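Long-range contacts in BF1531-like N-terminal domain-containing protein (Bacteroides fragilis, PDB 3SLR), which is of unknown function but binds magnesium through a phosphatase-like domain, here in an N-terminal piece of the whole protein, and may hydrolyse ester bonds: residues 21-26 and 77-82; 125-130 and 172-177; 219-224 and 373-378; 312-317 and 341-346. One frame throughout, in Å; residues are numbered along the deposited sequence. Where two conformers were deposited one is given.

Contact 1: 21-26 and 77-82; sequences PKLKVA and PDYTII
Val25 pairs with Tyr79 and Ala26 with Thr80 in two parallel bridges, and main-chain bonds carry most of the polar contact. Lys24 O is gripped twice, by Tyr79 N at 3.0 Å and, through a more bent bond, by Asp78 N at 2.7 Å. Ahead of these, Ala26 N donates a hydrogen bond to Tyr79 O at 2.8 Å, and Ala26 O receives Ile81 N in a nearly straight bond. Ala26 thus bonds to Tyr79 and Ile81, the residues that flank its partner Thr80, as in any parallel pair.

One side chain extends this pattern. Asp78 precedes the strand 79-82, and its OD2 accepts from Lys24 N at 2.7 Å, a bond of 172° that meets the carboxylate on its anti side. Aspartate suits the place because its short carboxylate satisfies a backbone N-H just where the neighbouring strand begins. These are adjacent strands of the five-stranded parallel sheet in the FkbH N-terminal domain, which belongs to the SGNH hydrolase clan; strand 50-55 binds the other edge of 22-29.

Apolar contacts divide between the two faces. On one, Val25 CG1, anti to its own backbone N (chi1 178°), meets Ile81 CD1 at 3.5 Å, and Leu23 CD2 lies at the edge of the Tyr79 ring, beneath helix 203-217. The Tyr79 hydroxyl passes beyond this oily patch to bond Gln218. On the other face the small Ala26 leaves room for the ring of Pro77, their CB atoms 3.8 Å apart, with Tyr72 of helix 71-75 packed on both.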
loop_
_atom_site.group_PDB
_atom_site.type_symbol
_atom_site.label_atom_id
_atom_site.label_comp_id
_atom_site.label_asym_id
_atom_site.label_seq_id
_atom_site.Cartn_x
_atom_site.Cartn_y
_atom_site.Cartn_z
ATOM N N PRO A 21 10.541 8.430 -18.173
ATOM C CA PRO A 21 11.340 7.204 -18.271
ATOM C C PRO A 21 10.447 6.008 -18.593
ATOM O O PRO A 21 9.381 5.860 -17.985
ATOM C CB PRO A 21 11.894 7.022 -16.853
ATOM C CG PRO A 21 11.674 8.324 -16.165
ATOM C CD PRO A 21 10.471 8.927 -16.790
ATOM N N LYS A 22 10.896 5.155 -19.505
ATOM C CA LYS A 22 10.087 4.032 -19.974
ATOM C C LYS A 22 10.302 2.758 -19.148
ATOM O O LYS A 22 11.428 2.431 -18.778
ATOM C CB LYS A 22 10.405 3.760 -21.450
ATOM C CG LYS A 22 9.227 3.241 -22.263
ATOM C CD LYS A 22 9.357 1.753 -22.607
ATOM C CE LYS A 22 10.513 1.478 -23.563
ATOM N NZ LYS A 22 11.590 0.651 -22.925
ATOM N N LEU A 23 9.218 2.036 -18.861
ATOM C CA LEU A 23 9.312 0.739 -18.193
ATOM C C LEU A 23 8.445 -0.255 -18.945
ATOM O O LEU A 23 7.323 0.067 -19.331
ATOM C CB LEU A 23 8.833 0.825 -16.737
ATOM C CG LEU A 23 9.673 1.627 -15.749
ATOM C CD1 LEU A 23 8.954 1.722 -14.407
ATOM C CD2 LEU A 23 11.019 0.947 -15.586
ATOM N N LYS A 24 8.967 -1.456 -19.166
ATOM C CA LYS A 24 8.197 -2.496 -19.834
ATOM C C LYS A 24 7.560 -3.391 -18.779
ATOM O O LYS A 24 8.267 -4.031 -18.002
ATOM C CB LYS A 24 9.087 -3.307 -20.776
ATOM C CG LYS A 24 9.533 -2.509 -21.996
ATOM C CD LYS A 24 10.849 -3.021 -22.564
ATOM C CE LYS A 24 10.699 -4.382 -23.169
ATOM N NZ LYS A 24 12.011 -4.901 -23.659
ATOM N N VAL A 25 6.230 -3.418 -18.765
ATOM C CA VAL A 25 5.465 -4.170 -17.773
ATOM C C VAL A 25 4.613 -5.238 -18.459
ATOM O O VAL A 25 3.784 -4.927 -19.320
ATOM C CB VAL A 25 4.543 -3.235 -16.975
ATOM C CG1 VAL A 25 3.691 -4.035 -15.968
ATOM C CG2 VAL A 25 5.361 -2.164 -16.260
ATOM N N ALA A 26 4.837 -6.497 -18.096
ATOM C CA ALA A 26 3.971 -7.585 -18.563
ATOM C C ALA A 26 2.896 -7.877 -17.507
ATOM O O ALA A 26 3.173 -7.889 -16.308
ATOM C CB ALA A 26 4.788 -8.837 -18.832
ATOM N N PRO A 77 10.219 -8.107 -20.328
ATOM C CA PRO A 77 9.686 -7.077 -19.434
ATOM C C PRO A 77 10.661 -6.674 -18.331
ATOM O O PRO A 77 11.509 -7.470 -17.904
ATOM C CB PRO A 77 8.446 -7.756 -18.829
ATOM C CG PRO A 77 8.769 -9.233 -18.882
ATOM C CD PRO A 77 9.533 -9.401 -20.174
ATOM N N ASP A 78 10.533 -5.431 -17.883
ATOM C CA ASP A 78 11.215 -4.955 -16.685
ATOM C C ASP A 78 10.476 -5.433 -15.433
ATOM O O ASP A 78 11.099 -5.733 -14.413
ATOM C CB ASP A 78 11.278 -3.435 -16.693
ATOM C CG ASP A 78 12.097 -2.893 -17.843
ATOM O OD1 ASP A 78 13.248 -3.344 -18.000
ATOM O OD2 ASP A 78 11.585 -2.029 -18.585
ATOM N N TYR A 79 9.149 -5.496 -15.524
ATOM C CA TYR A 79 8.317 -6.031 -14.441
ATOM C C TYR A 79 7.320 -7.019 -15.003
ATOM O O TYR A 79 6.814 -6.829 -16.104
ATOM C CB TYR A 79 7.571 -4.906 -13.722
ATOM C CG TYR A 79 8.496 -3.995 -12.966
ATOM C CD1 TYR A 79 9.102 -2.920 -13.591
ATOM C CD2 TYR A 79 8.786 -4.227 -11.629
ATOM C CE1 TYR A 79 9.973 -2.086 -12.899
ATOM C CE2 TYR A 79 9.654 -3.407 -10.933
ATOM C CZ TYR A 79 10.240 -2.339 -11.573
ATOM O OH TYR A 79 11.104 -1.517 -10.875
ATOM N N THR A 80 7.046 -8.074 -14.239
ATOM C CA THR A 80 6.063 -9.086 -14.613
ATOM C C THR A 80 5.028 -9.168 -13.497
ATOM O O THR A 80 5.340 -9.552 -12.379
ATOM C CB THR A 80 6.720 -10.471 -14.812
ATOM O OG1 THR A 80 7.596 -10.423 -15.950
ATOM C CG2 THR A 80 5.671 -11.551 -15.053
ATOM N N ILE A 81 3.804 -8.776 -13.803
ATOM C CA ILE A 81 2.727 -8.803 -12.832
ATOM C C ILE A 81 1.863 -10.019 -13.121
ATOM O O ILE A 81 1.331 -10.173 -14.227
ATOM C CB ILE A 81 1.863 -7.534 -12.926
ATOM C CG1 ILE A 81 2.722 -6.284 -12.730
ATOM C CG2 ILE A 81 0.707 -7.591 -11.913
ATOM C CD1 ILE A 81 1.995 -5.014 -13.065
ATOM N N ILE A 82 1.742 -10.894 -12.132
ATOM C CA ILE A 82 0.895 -12.082 -12.256
ATOM C C ILE A 82 -0.335 -11.909 -11.376
ATOM O O ILE A 82 -0.221 -11.609 -10.180
ATOM C CB ILE A 82 1.632 -13.359 -11.786
ATOM C CG1 ILE A 82 2.997 -13.506 -12.478
ATOM C CG2 ILE A 82 0.746 -14.602 -11.972
ATOM C CD1 ILE A 82 2.924 -13.801 -13.962
#

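Contact 2: 125-130 and 172-177; sequences YYNYPE and NLAGIS
Asn127 and Asn172 join side chain to side chain, and together they tie the loop after strand 122-126 to the first turn of helix 173-180. Asn127 ND2 donates to Asn172 OD1 at 3.0 Å, the acceptor lying in the donor's amide plane while the two amides are turned 69° apart. Gly175 N reaches the same oxygen from the opposite face, so Asn172 is an N-cap held on two sides. The other end of the Asn127 amide serves the helix too: OD1 accepts from Ala174 N at 2.9 Å, a bond of 168°. With chi1 at 63°, Asn127 CG sits between its backbone N and carbonyl carbon, which lays the amide across the helix start. Asparagine suits this role because it can donate and accept at once.

Apolar packing follows beside the amides. Pro129 CG rests on Leu173 CG at 3.7 Å, while Leu173 CD2 reaches Tyr126 CB at 4.1 Å. In the conformer given, Ser177 OG bonds back to Leu173 O within the helix.

Such asparagine-capped helix starts, lying beside a neighbouring strand's C-terminal loop, fit the parallel alpha/beta sheet of this SGNH-clan domain.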
loop_
_atom_site.group_PDB
_atom_site.type_symbol
_atom_site.label_atom_id
_atom_site.label_comp_id
_atom_site.label_asym_id
_atom_site.label_seq_id
_atom_site.Cartn_x
_atom_site.Cartn_y
_atom_site.Cartn_z
ATOM N N TYR A 125 3.434 -10.167 -7.594
ATOM C CA TYR A 125 2.496 -11.277 -7.535
ATOM C C TYR A 125 1.414 -10.966 -6.510
ATOM O O TYR A 125 1.719 -10.764 -5.331
ATOM C CB TYR A 125 3.246 -12.564 -7.153
ATOM C CG TYR A 125 2.427 -13.836 -7.309
ATOM C CD1 TYR A 125 1.579 -14.261 -6.307
ATOM C CD2 TYR A 125 2.517 -14.610 -8.461
ATOM C CE1 TYR A 125 0.821 -15.419 -6.445
ATOM C CE2 TYR A 125 1.769 -15.772 -8.613
ATOM C CZ TYR A 125 0.920 -16.165 -7.601
ATOM O OH TYR A 125 0.182 -17.308 -7.738
ATOM N N TYR A 126 0.157 -10.885 -6.958
ATOM C CA TYR A 126 -0.956 -10.653 -6.031
ATOM C C TYR A 126 -1.206 -11.897 -5.196
ATOM O O TYR A 126 -1.384 -12.974 -5.747
ATOM C CB TYR A 126 -2.249 -10.285 -6.782
ATOM C CG TYR A 126 -2.129 -9.035 -7.622
ATOM C CD1 TYR A 126 -2.122 -9.107 -9.007
ATOM C CD2 TYR A 126 -2.001 -7.777 -7.025
ATOM C CE1 TYR A 126 -2.004 -7.960 -9.781
ATOM C CE2 TYR A 126 -1.874 -6.628 -7.799
ATOM C CZ TYR A 126 -1.880 -6.727 -9.174
ATOM O OH TYR A 126 -1.749 -5.584 -9.953
ATOM N N ASN A 127 -1.210 -11.760 -3.872
ATOM C CA ASN A 127 -1.588 -12.884 -3.030
ATOM C C ASN A 127 -3.105 -13.027 -2.987
ATOM O O ASN A 127 -3.819 -12.360 -3.750
ATOM C CB ASN A 127 -0.952 -12.814 -1.624
ATOM C CG ASN A 127 -1.407 -11.610 -0.818
ATOM O OD1 ASN A 127 -2.215 -10.790 -1.286
ATOM N ND2 ASN A 127 -0.889 -11.496 0.415
ATOM N N TYR A 128 -3.597 -13.889 -2.106
ATOM C CA TYR A 128 -4.958 -14.422 -2.236
ATOM C C TYR A 128 -5.905 -14.040 -1.094
ATOM O O TYR A 128 -5.800 -14.572 0.012
ATOM C CB TYR A 128 -4.899 -15.955 -2.327
ATOM C CG TYR A 128 -4.125 -16.504 -3.514
ATOM C CD1 TYR A 128 -2.759 -16.745 -3.432
ATOM C CD2 TYR A 128 -4.777 -16.810 -4.704
ATOM C CE1 TYR A 128 -2.050 -17.254 -4.534
ATOM C CE2 TYR A 128 -4.097 -17.338 -5.783
ATOM C CZ TYR A 128 -2.736 -17.553 -5.697
ATOM O OH TYR A 128 -2.074 -18.064 -6.792
ATOM N N PRO A 129 -6.861 -13.132 -1.357
ATOM C CA PRO A 129 -7.871 -12.892 -0.315
ATOM C C PRO A 129 -8.706 -14.149 -0.097
ATOM O O PRO A 129 -9.064 -14.838 -1.062
ATOM C CB PRO A 129 -8.763 -11.794 -0.910
ATOM C CG PRO A 129 -8.007 -11.254 -2.114
ATOM C CD PRO A 129 -7.104 -12.358 -2.585
ATOM N N GLU A 130 -9.038 -14.450 1.149
ATOM C CA GLU A 130 -9.776 -15.681 1.400
ATOM C C GLU A 130 -11.219 -15.587 0.903
ATOM O O GLU A 130 -11.918 -14.619 1.186
ATOM C CB GLU A 130 -9.748 -16.048 2.885
ATOM C CG GLU A 130 -10.552 -17.336 3.203
ATOM C CD GLU A 130 -10.505 -17.718 4.669
ATOM O OE1 GLU A 130 -9.647 -17.174 5.397
ATOM O OE2 GLU A 130 -11.334 -18.564 5.092
ATOM N N ASN A 172 -0.023 -7.071 -1.641
ATOM C CA ASN A 172 -0.849 -7.663 -0.579
ATOM C C ASN A 172 -2.349 -7.461 -0.800
ATOM O O ASN A 172 -3.032 -6.829 0.011
ATOM C CB ASN A 172 -0.420 -7.101 0.781
ATOM C CG ASN A 172 -0.995 -7.887 1.953
ATOM O OD1 ASN A 172 -1.580 -8.956 1.780
ATOM N ND2 ASN A 172 -0.816 -7.362 3.156
ATOM N N LEU A 173 -2.851 -8.018 -1.896
ATOM C CA LEU A 173 -4.278 -7.973 -2.215
ATOM C C LEU A 173 -5.120 -8.501 -1.054
ATOM O O LEU A 173 -6.211 -7.990 -0.782
ATOM C CB LEU A 173 -4.542 -8.772 -3.503
ATOM C CG LEU A 173 -5.983 -8.825 -4.002
ATOM C CD1 LEU A 173 -6.538 -7.424 -4.181
ATOM C CD2 LEU A 173 -6.043 -9.614 -5.314
ATOM N N ALA A 174 -4.600 -9.499 -0.348
ATOM C CA ALA A 174 -5.320 -10.085 0.783
ATOM C C ALA A 174 -5.555 -9.058 1.893
ATOM O O ALA A 174 -6.674 -8.922 2.396
ATOM C CB ALA A 174 -4.574 -11.310 1.330
ATOM N N GLY A 175 -4.507 -8.326 2.262
ATOM C CA GLY A 175 -4.618 -7.327 3.315
ATOM C C GLY A 175 -5.480 -6.151 2.876
ATOM O O GLY A 175 -6.231 -5.583 3.671
ATOM N N ILE A 176 -5.336 -5.761 1.613
ATOM C CA ILE A 176 -6.162 -4.707 1.042
ATOM C C ILE A 176 -7.639 -5.109 1.143
ATOM O O ILE A 176 -8.481 -4.346 1.627
ATOM C CB ILE A 176 -5.781 -4.467 -0.447
ATOM C CG1 ILE A 176 -4.342 -3.961 -0.543
ATOM C CG2 ILE A 176 -6.755 -3.495 -1.120
ATOM C CD1 ILE A 176 -3.753 -4.065 -1.945
ATOM N N SER A 177 -7.945 -6.311 0.671
ATOM C CA SER A 177 -9.316 -6.802 0.639
ATOM C C SER A 177 -9.901 -6.999 2.041
ATOM O O SER A 177 -11.109 -6.843 2.244
ATOM C CB SER A 177 -9.389 -8.108 -0.156
ATOM O OG SER A 177 -9.034 -7.904 -1.514
#

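Contact 3: 219-224 and 373-378; sequences GKFKKC and FETASF
Lys222 CB approaches the Phe373 ring obliquely, 3.7 Å from CE1, and this is the close-packed end of the contact. The phenyl group uses the aliphatic root of the lysine, whose chain then bends at chi2 (-54°) and carries NZ away to Thr352 and the carbonyl of Met331. Lysine suits the place for that reason: its first carbons supply greasy surface and its amine finds polar partners elsewhere. Trp264 and Leu268 of helix 255-270, with Val332 of strand 331-334, also touch the Phe373 ring and cover part of it.

Toward Phe221 and Glu374 the fit slackens, and waters fill in between Lys222 and Glu374. Phe221 CB touches Glu374 O at 3.5 Å, but its ring comes no closer to Thr375 OG1 than 4.3 Å at CD2. Beside this, one water accepts from Lys222 N at 2.9 Å and donates to Glu374 O at 2.8 Å; a second lies 2.7 Å from Lys222 O and also near Glu374 O. Water thus bridges two backbones that make no direct hydrogen bond. Lys223 NZ, bonded to Phe221 O, sits 3.6 Å above one face of the Phe221 ring, near its rim.

Gly219, with phi 100°, ends helix 203-217 in a Schellman motif. The contact is a water-bridged seam between two irregular segments, the linker into the four-stranded, HAD-like phosphatase sheet and the last modelled residues of this construct, beyond which the full-length protein continues.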
loop_
_atom_site.group_PDB
_atom_site.type_symbol
_atom_site.label_atom_id
_atom_site.label_comp_id
_atom_site.label_asym_id
_atom_site.label_seq_id
_atom_site.Cartn_x
_atom_site.Cartn_y
_atom_site.Cartn_z
ATOM N N GLY A 219 13.294 3.432 -6.864
ATOM C CA GLY A 219 13.981 4.330 -5.946
ATOM C C GLY A 219 13.167 5.532 -5.504
ATOM O O GLY A 219 13.710 6.491 -4.939
ATOM N N LYS A 220 11.864 5.491 -5.764
ATOM C CA LYS A 220 10.971 6.547 -5.318
ATOM C C LYS A 220 10.076 6.011 -4.204
ATOM O O LYS A 220 9.176 5.200 -4.446
ATOM C CB LYS A 220 10.128 7.095 -6.471
ATOM C CG LYS A 220 10.873 8.098 -7.359
ATOM C CD LYS A 220 11.355 9.309 -6.552
ATOM C CE LYS A 220 12.167 10.279 -7.406
ATOM N NZ LYS A 220 12.839 11.325 -6.576
ATOM N N PHE A 221 10.352 6.458 -2.984
ATOM C CA PHE A 221 9.612 6.020 -1.809
ATOM C C PHE A 221 9.765 7.069 -0.709
ATOM O O PHE A 221 10.727 7.856 -0.712
ATOM C CB PHE A 221 10.112 4.650 -1.330
ATOM C CG PHE A 221 11.595 4.599 -1.071
ATOM C CD1 PHE A 221 12.483 4.295 -2.097
ATOM C CD2 PHE A 221 12.103 4.865 0.190
ATOM C CE1 PHE A 221 13.850 4.249 -1.863
ATOM C CE2 PHE A 221 13.471 4.819 0.434
ATOM C CZ PHE A 221 14.344 4.514 -0.591
ATOM N N LYS A 222 8.813 7.094 0.221
ATOM C CA LYS A 222 8.829 8.092 1.290
ATOM C C LYS A 222 9.851 7.755 2.364
ATOM O O LYS A 222 10.044 6.592 2.709
ATOM C CB LYS A 222 7.441 8.260 1.908
ATOM C CG LYS A 222 6.386 8.735 0.915
ATOM C CD LYS A 222 6.832 10.024 0.207
ATOM C CE LYS A 222 5.668 10.738 -0.474
ATOM N NZ LYS A 222 5.985 12.180 -0.833
ATOM N N LYS A 223 10.495 8.789 2.900
ATOM C CA LYS A 223 11.588 8.607 3.840
ATOM C C LYS A 223 11.350 9.362 5.142
ATOM O O LYS A 223 12.079 9.170 6.114
ATOM C CB LYS A 223 12.898 9.099 3.217
ATOM C CG LYS A 223 13.411 8.218 2.089
ATOM C CD LYS A 223 14.674 8.814 1.483
ATOM C CE LYS A 223 14.415 9.251 0.064
ATOM N NZ LYS A 223 13.795 8.175 -0.747
ATOM N N CYS A 224 10.335 10.220 5.152
ATOM C CA CYS A 224 10.140 11.144 6.263
ATOM C C CYS A 224 8.673 11.493 6.475
ATOM O O CYS A 224 7.942 11.742 5.516
ATOM C CB CYS A 224 10.950 12.425 6.015
ATOM S SG CYS A 224 10.637 13.797 7.155
ATOM N N PHE A 373 3.952 4.372 2.792
ATOM C CA PHE A 373 5.323 3.968 3.071
ATOM C C PHE A 373 5.767 2.644 2.459
ATOM O O PHE A 373 6.572 1.915 3.048
ATOM C CB PHE A 373 5.588 4.022 4.584
ATOM C CG PHE A 373 5.550 5.419 5.137
ATOM C CD1 PHE A 373 6.634 6.268 4.982
ATOM C CD2 PHE A 373 4.416 5.899 5.768
ATOM C CE1 PHE A 373 6.602 7.569 5.468
ATOM C CE2 PHE A 373 4.376 7.198 6.270
ATOM C CZ PHE A 373 5.462 8.031 6.127
ATOM N N GLU A 374 5.261 2.347 1.263
ATOM C CA GLU A 374 5.798 1.252 0.472
ATOM C C GLU A 374 7.296 1.405 0.399
ATOM O O GLU A 374 7.806 2.521 0.302
ATOM C CB GLU A 374 5.246 1.285 -0.954
ATOM C CG GLU A 374 5.553 0.025 -1.745
ATOM C CD GLU A 374 4.892 -1.209 -1.126
ATOM O OE1 GLU A 374 3.648 -1.239 -1.007
ATOM O OE2 GLU A 374 5.618 -2.150 -0.748
ATOM N N THR A 375 8.010 0.289 0.427
ATOM C CA THR A 375 9.458 0.361 0.308
ATOM C C THR A 375 9.984 -0.835 -0.480
ATOM O O THR A 375 9.223 -1.745 -0.817
ATOM C CB THR A 375 10.128 0.476 1.691
ATOM O OG1 THR A 375 11.521 0.776 1.532
ATOM C CG2 THR A 375 9.957 -0.806 2.490
ATOM N N ALA A 376 11.276 -0.822 -0.799
ATOM C CA ALA A 376 11.870 -1.947 -1.521
ATOM C C ALA A 376 13.198 -2.425 -0.921
ATOM O O ALA A 376 13.939 -3.180 -1.546
ATOM C CB ALA A 376 12.025 -1.616 -2.999
ATOM N N SER A 377 13.488 -1.993 0.299
ATOM C CA SER A 377 14.649 -2.501 1.028
ATOM C C SER A 377 14.402 -2.490 2.536
ATOM O O SER A 377 13.642 -1.662 3.042
ATOM C CB SER A 377 15.908 -1.703 0.672
ATOM O OG SER A 377 15.725 -0.318 0.918
ATOM N N PHE A 378 15.043 -3.416 3.245
ATOM C CA PHE A 378 14.847 -3.554 4.685
ATOM C C PHE A 378 15.605 -2.480 5.461
ATOM O O PHE A 378 15.160 -2.039 6.526
ATOM C CB PHE A 378 15.265 -4.954 5.154
ATOM C CG PHE A 378 15.284 -5.112 6.653
ATOM C CD1 PHE A 378 14.119 -4.991 7.392
ATOM C CD2 PHE A 378 16.470 -5.381 7.322
ATOM C CE1 PHE A 378 14.134 -5.132 8.775
ATOM C CE2 PHE A 378 16.494 -5.522 8.701
ATOM C CZ PHE A 378 15.323 -5.399 9.429
HETATM O O HOH W 1 6.741 5.137 0.044
HETATM O O HOH W 2 9.139 4.038 2.671
#

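Contact 4: 312-317 and 341-346; sequences NKADNI and RNMVRE
The segments 313-317 and 341-346, parts of helices 313-324 and 338-347, approach to 9.4 Å between axes and cross at -53°, with Ala314 and Val344 nearest at 5.3 Å between their CA atoms. The small Ala314 permits this closeness: its CB meets SE of the selenomethionine Met343 at 3.7 Å. The Met343 chain folds at chi2 (99°) and chi3, which lays the selenium on Ala314 and brings CE near Asn312 CB. One turn further along helix 313-324, Ile317 and Val344 meet tip to tip, Ile317 CD1 3.6 Å from Val344 CG1 and 3.7 Å from Val344 CG2. Beta-branched valine puts both methyls to use, since Val344 CG2 also touches Lys313 CB at 4.1 Å. Asn312 caps its own helix, OD1 accepting from Asp315 N at 2.8 Å.

Only the root of Lys313 belongs to this apolar seam. Its extended chain leads the amine away to the carbonyl of Cys278, weakly to Asp228, which with Asp230 and Asp336 binds magnesium, and to a salt bridge with Asp335, itself a magnesium-binding residue of this protein though not bound to the ion here. Lys313 thus stands beside the metal ligands, consistent with the conserved lysine of HAD phosphatases.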
loop_
_atom_site.group_PDB
_atom_site.type_symbol
_atom_site.label_atom_id
_atom_site.label_comp_id
_atom_site.label_asym_id
_atom_site.label_seq_id
_atom_site.Cartn_x
_atom_site.Cartn_y
_atom_site.Cartn_z
ATOM N N ASN A 312 5.143 30.532 9.079
ATOM C CA ASN A 312 4.364 29.686 8.183
ATOM C C ASN A 312 5.029 28.321 8.020
ATOM O O ASN A 312 6.255 28.203 8.042
ATOM C CB ASN A 312 4.157 30.367 6.826
ATOM C CG ASN A 312 5.401 30.337 5.960
ATOM O OD1 ASN A 312 5.671 29.349 5.274
ATOM N ND2 ASN A 312 6.162 31.425 5.977
ATOM N N LYS A 313 4.221 27.277 7.881
ATOM C CA LYS A 313 4.769 25.930 7.862
ATOM C C LYS A 313 5.559 25.620 6.579
ATOM O O LYS A 313 6.480 24.805 6.595
ATOM C CB LYS A 313 3.665 24.909 8.123
ATOM C CG LYS A 313 3.060 25.091 9.504
ATOM C CD LYS A 313 2.235 23.895 9.923
ATOM C CE LYS A 313 1.803 24.034 11.365
ATOM N NZ LYS A 313 1.405 22.726 11.947
ATOM N N ALA A 314 5.223 26.294 5.484
ATOM C CA ALA A 314 5.974 26.101 4.242
ATOM C C ALA A 314 7.462 26.389 4.455
ATOM O O ALA A 314 8.315 25.570 4.099
ATOM C CB ALA A 314 5.413 26.968 3.129
ATOM N N ASP A 315 7.772 27.547 5.044
ATOM C CA ASP A 315 9.156 27.918 5.326
ATOM C C ASP A 315 9.795 26.908 6.271
ATOM O O ASP A 315 10.945 26.503 6.087
ATOM C CB ASP A 315 9.243 29.317 5.956
ATOM C CG ASP A 315 9.007 30.442 4.953
ATOM O OD1 ASP A 315 9.015 30.191 3.734
ATOM O OD2 ASP A 315 8.830 31.596 5.396
ATOM N N ASN A 316 9.042 26.506 7.294
ATOM C CA ASN A 316 9.545 25.539 8.262
ATOM C C ASN A 316 9.873 24.189 7.629
ATOM O O ASN A 316 10.880 23.566 7.966
ATOM C CB ASN A 316 8.571 25.388 9.436
ATOM C CG ASN A 316 8.633 26.567 10.400
ATOM O OD1 ASN A 316 9.646 27.266 10.472
ATOM N ND2 ASN A 316 7.549 26.793 11.143
ATOM N N ILE A 317 9.038 23.745 6.701
ATOM C CA ILE A 317 9.318 22.494 5.999
ATOM C C ILE A 317 10.573 22.588 5.117
ATOM O O ILE A 317 11.331 21.623 4.999
ATOM C CB ILE A 317 8.097 21.989 5.228
ATOM C CG1 ILE A 317 7.019 21.553 6.230
ATOM C CG2 ILE A 317 8.483 20.820 4.302
ATOM C CD1 ILE A 317 5.680 21.232 5.598
ATOM N N ARG A 341 -2.749 22.354 5.679
ATOM C CA ARG A 341 -2.551 21.371 4.621
ATOM C C ARG A 341 -2.512 22.031 3.253
ATOM O O ARG A 341 -1.619 21.758 2.455
ATOM C CB ARG A 341 -3.659 20.327 4.628
ATOM C CG ARG A 341 -3.704 19.490 5.886
ATOM C CD ARG A 341 -4.524 18.227 5.655
ATOM N NE ARG A 341 -5.940 18.499 5.418
ATOM C CZ ARG A 341 -6.883 18.411 6.360
ATOM N NH1 ARG A 341 -6.559 18.082 7.599
ATOM N NH2 ARG A 341 -8.152 18.658 6.063
ATOM N N ASN A 342 -3.494 22.886 2.986
ATOM C CA ASN A 342 -3.635 23.524 1.683
ATOM C C ASN A 342 -2.474 24.446 1.343
ATOM O O ASN A 342 -2.011 24.494 0.204
ATOM C CB ASN A 342 -4.962 24.278 1.588
ATOM C CG ASN A 342 -6.155 23.345 1.472
ATOM O OD1 ASN A 342 -5.999 22.124 1.457
ATOM N ND2 ASN A 342 -7.354 23.914 1.400
HETATM N N MSE A 343 -1.986 25.174 2.333
HETATM C CA MSE A 343 -0.858 26.049 2.073
HETATM C C MSE A 343 0.446 25.261 1.840
HETATM O O MSE A 343 1.230 25.619 0.959
HETATM C CB MSE A 343 -0.731 27.129 3.146
HETATM C CG MSE A 343 0.182 26.795 4.295
HETATM SE SE MSE A 343 1.932 27.609 4.047
HETATM C CE MSE A 343 1.391 29.448 3.677
ATOM N N VAL A 344 0.676 24.182 2.591
ATOM C CA VAL A 344 1.855 23.364 2.318
ATOM C C VAL A 344 1.751 22.724 0.924
ATOM O O VAL A 344 2.739 22.641 0.192
ATOM C CB VAL A 344 2.114 22.301 3.418
ATOM C CG1 VAL A 344 3.182 21.311 2.981
ATOM C CG2 VAL A 344 2.521 22.973 4.724
ATOM N N ARG A 345 0.548 22.294 0.544
ATOM C CA ARG A 345 0.337 21.719 -0.783
ATOM C C ARG A 345 0.715 22.681 -1.890
ATOM O O ARG A 345 1.374 22.302 -2.859
ATOM C CB ARG A 345 -1.121 21.341 -0.984
ATOM C CG ARG A 345 -1.530 20.112 -0.262
ATOM C CD ARG A 345 -2.709 19.463 -0.951
ATOM N NE ARG A 345 -3.281 18.450 -0.085
ATOM C CZ ARG A 345 -4.260 18.685 0.778
ATOM N NH1 ARG A 345 -4.788 19.898 0.860
ATOM N NH2 ARG A 345 -4.721 17.712 1.546
ATOM N N GLU A 346 0.268 23.925 -1.755
ATOM C CA GLU A 346 0.480 24.920 -2.801
ATOM C C GLU A 346 1.912 25.421 -2.819
ATOM O O GLU A 346 2.478 25.655 -3.885
ATOM C CB GLU A 346 -0.441 26.122 -2.610
ATOM C CG GLU A 346 -1.915 25.803 -2.491
ATOM C CD GLU A 346 -2.736 27.048 -2.208
ATOM O OE1 GLU A 346 -2.317 28.146 -2.644
ATOM O OE2 GLU A 346 -3.790 26.930 -1.542
#

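Contacts 1, 2 and 4 are largely buried, whereas contact 3 lies at the surface. Contacts 1 and 2 belong to one five-stranded sheet: strands 79-83 and 122-126 are neighbours, and Ile81 and Ile82 pack on Tyr126 and Tyr125. Their chemistry differs with position, since contact 1 is dominated by main-chain bonds between strands and contact 2 by asparagine amides where a helix starts. Contact 3 uses water and two phenylalanines between irregular segments. Contact 4, within the stretch of chain that contact 3 encloses, relies on apolar helix packing and comes closest to the magnesium site; its centre is about 36 Å from those of contacts 1 and 2.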